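Local coordinates for DUF1116 domain-containing protein (Enterococcus faecalis, PDB 3CLQ), which is of unknown function but belongs to the AllG family and may be related to an oxamate carbamoyltransferase subunit, at residues D175-L180 / P353-P358. Residues are numbered along the deposited sequence; the frame is centred on the assembly and turned at random.
Sequences DLRLML and PNVTIP
Arg-177 and Leu-180, one turn apart at the start of helix 176-183, face Asn-354 and Val-355 at the corner where the chain passes from strand 348-352 to strand 356-357 of a small antiparallel sheet. The main feature is a stack of two flat polar groups. The Asn-354 amide lies over one face of the Arg-177 guanidinium, the planes only 13° apart, with Asn-354 CG 3.7 Å from Arg-177 CZ and displaced toward the rim of the group. Arg-177 NH1 and Asn-354 ND2 come within 3.4 Å, but both are donors and no hydrogen bond joins them. The arginine leaves the helix extended and then bends at chi3 (68°), which turns its guanidinium flat against the amide.

Deeper in, the contact is apolar. Leu-180 CD2 meets Val-355 CG1 at 3.7 Å, the two side chains crossing at about a right angle, while Val-355 CG2 sits 4.1 Å from Arg-177 CG, beside the aliphatic start of the arginine side chain. Trp-237 of helix 234-247 also packs on Leu-180.

Asp-175 sets the start of the helix as its N-cap: its OD1 accepts from Leu-178 N over 3.2 Å, a nearly straight bond (174°) arriving from above the carboxylate plane. Between 175-180 and 353-358 there is no hydrogen bond, so these residues meet by van der Waals packing and the polar stack; one residue further on, Ser-181 OG makes a weak hydrogen bond with Asn-354 O. The amide probably helps hold the guanidinium in this orientation, leaving its in-plane N-H groups to serve other acceptors such as Ile-22 O, which NH1 reaches in a weak hydrogen bond.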
# COMPACT_ATOMS: atom_id res chain seq x y z
N ASP B 175 8.39 -6.53 12.64
CA ASP B 175 9.17 -7.29 11.67
C ASP B 175 9.32 -6.53 10.37
O ASP B 175 8.37 -6.32 9.63
CB ASP B 175 8.54 -8.66 11.42
CG ASP B 175 9.29 -9.48 10.40
OD1 ASP B 175 10.28 -8.98 9.78
OD2 ASP B 175 8.89 -10.65 10.22
N LEU B 176 10.54 -6.14 10.07
CA LEU B 176 10.73 -5.24 8.98
C LEU B 176 10.80 -5.98 7.64
O LEU B 176 10.30 -5.50 6.63
CB LEU B 176 11.97 -4.43 9.24
CG LEU B 176 11.84 -3.00 9.77
CD1 LEU B 176 10.51 -2.68 10.45
CD2 LEU B 176 13.03 -2.66 10.68
N ARG B 177 11.40 -7.16 7.63
CA ARG B 177 11.47 -7.88 6.36
C ARG B 177 10.08 -8.28 5.91
O ARG B 177 9.79 -8.29 4.73
CB ARG B 177 12.37 -9.10 6.43
CG ARG B 177 12.69 -9.65 5.06
CD ARG B 177 13.42 -10.96 5.16
NE ARG B 177 12.56 -12.02 5.71
CZ ARG B 177 12.99 -13.23 6.04
NH1 ARG B 177 14.26 -13.57 5.90
NH2 ARG B 177 12.13 -14.11 6.52
N LEU B 178 9.21 -8.61 6.84
CA LEU B 178 7.83 -8.86 6.46
C LEU B 178 7.20 -7.60 5.86
O LEU B 178 6.59 -7.66 4.79
CB LEU B 178 7.01 -9.35 7.65
CG LEU B 178 5.52 -9.63 7.39
CD1 LEU B 178 5.29 -10.76 6.38
CD2 LEU B 178 4.79 -9.90 8.70
N MSE B 179 7.33 -6.46 6.54
CA MSE B 179 6.63 -5.27 6.10
C MSE B 179 7.15 -4.83 4.74
O MSE B 179 6.40 -4.40 3.86
CB MSE B 179 6.74 -4.15 7.13
CG MSE B 179 5.79 -3.01 6.90
SE MSE B 179 5.70 -1.77 8.43
CE MSE B 179 4.52 -2.80 9.62
N LEU B 180 8.43 -4.99 4.54
CA LEU B 180 9.05 -4.65 3.31
C LEU B 180 8.57 -5.62 2.28
O LEU B 180 8.20 -5.25 1.21
CB LEU B 180 10.54 -4.75 3.50
CG LEU B 180 11.37 -4.45 2.28
CD1 LEU B 180 12.54 -3.71 2.68
CD2 LEU B 180 11.76 -5.69 1.65
N PRO B 353 14.05 -15.44 -1.87
CA PRO B 353 12.66 -15.93 -1.98
C PRO B 353 11.65 -15.26 -1.01
O PRO B 353 10.44 -15.28 -1.25
CB PRO B 353 12.78 -17.44 -1.69
CG PRO B 353 14.02 -17.58 -0.88
CD PRO B 353 14.97 -16.47 -1.32
N ASN B 354 12.16 -14.67 0.07
CA ASN B 354 11.32 -14.06 1.08
C ASN B 354 10.81 -12.68 0.69
O ASN B 354 10.01 -12.09 1.41
CB ASN B 354 12.13 -13.92 2.37
CG ASN B 354 12.49 -15.26 2.98
OD1 ASN B 354 11.61 -16.04 3.29
ND2 ASN B 354 13.78 -15.53 3.13
N VAL B 355 11.30 -12.16 -0.43
CA VAL B 355 10.93 -10.82 -0.91
C VAL B 355 10.86 -10.84 -2.44
O VAL B 355 11.88 -10.96 -3.12
CB VAL B 355 11.96 -9.78 -0.47
CG1 VAL B 355 11.55 -8.37 -0.89
CG2 VAL B 355 12.18 -9.86 1.01
N THR B 356 9.66 -10.71 -2.98
CA THR B 356 9.47 -11.00 -4.38
C THR B 356 8.75 -9.88 -5.16
O THR B 356 8.08 -9.04 -4.57
CB THR B 356 8.68 -12.32 -4.50
OG1 THR B 356 7.43 -12.18 -3.82
CG2 THR B 356 9.46 -13.48 -3.86
N ILE B 357 8.89 -9.88 -6.48
CA ILE B 357 8.25 -8.88 -7.34
C ILE B 357 7.15 -9.47 -8.20
O ILE B 357 7.41 -10.21 -9.15
CB ILE B 357 9.26 -8.26 -8.29
CG1 ILE B 357 10.47 -7.69 -7.53
CG2 ILE B 357 8.58 -7.19 -9.14
CD1 ILE B 357 11.66 -7.57 -8.40
N PRO B 358 5.90 -9.13 -7.89
CA PRO B 358 4.74 -9.74 -8.52
C PRO B 358 4.78 -9.69 -10.05
O PRO B 358 4.71 -10.73 -10.72
CB PRO B 358 3.59 -8.89 -7.99
CG PRO B 358 4.07 -8.45 -6.67
CD PRO B 358 5.50 -8.11 -6.91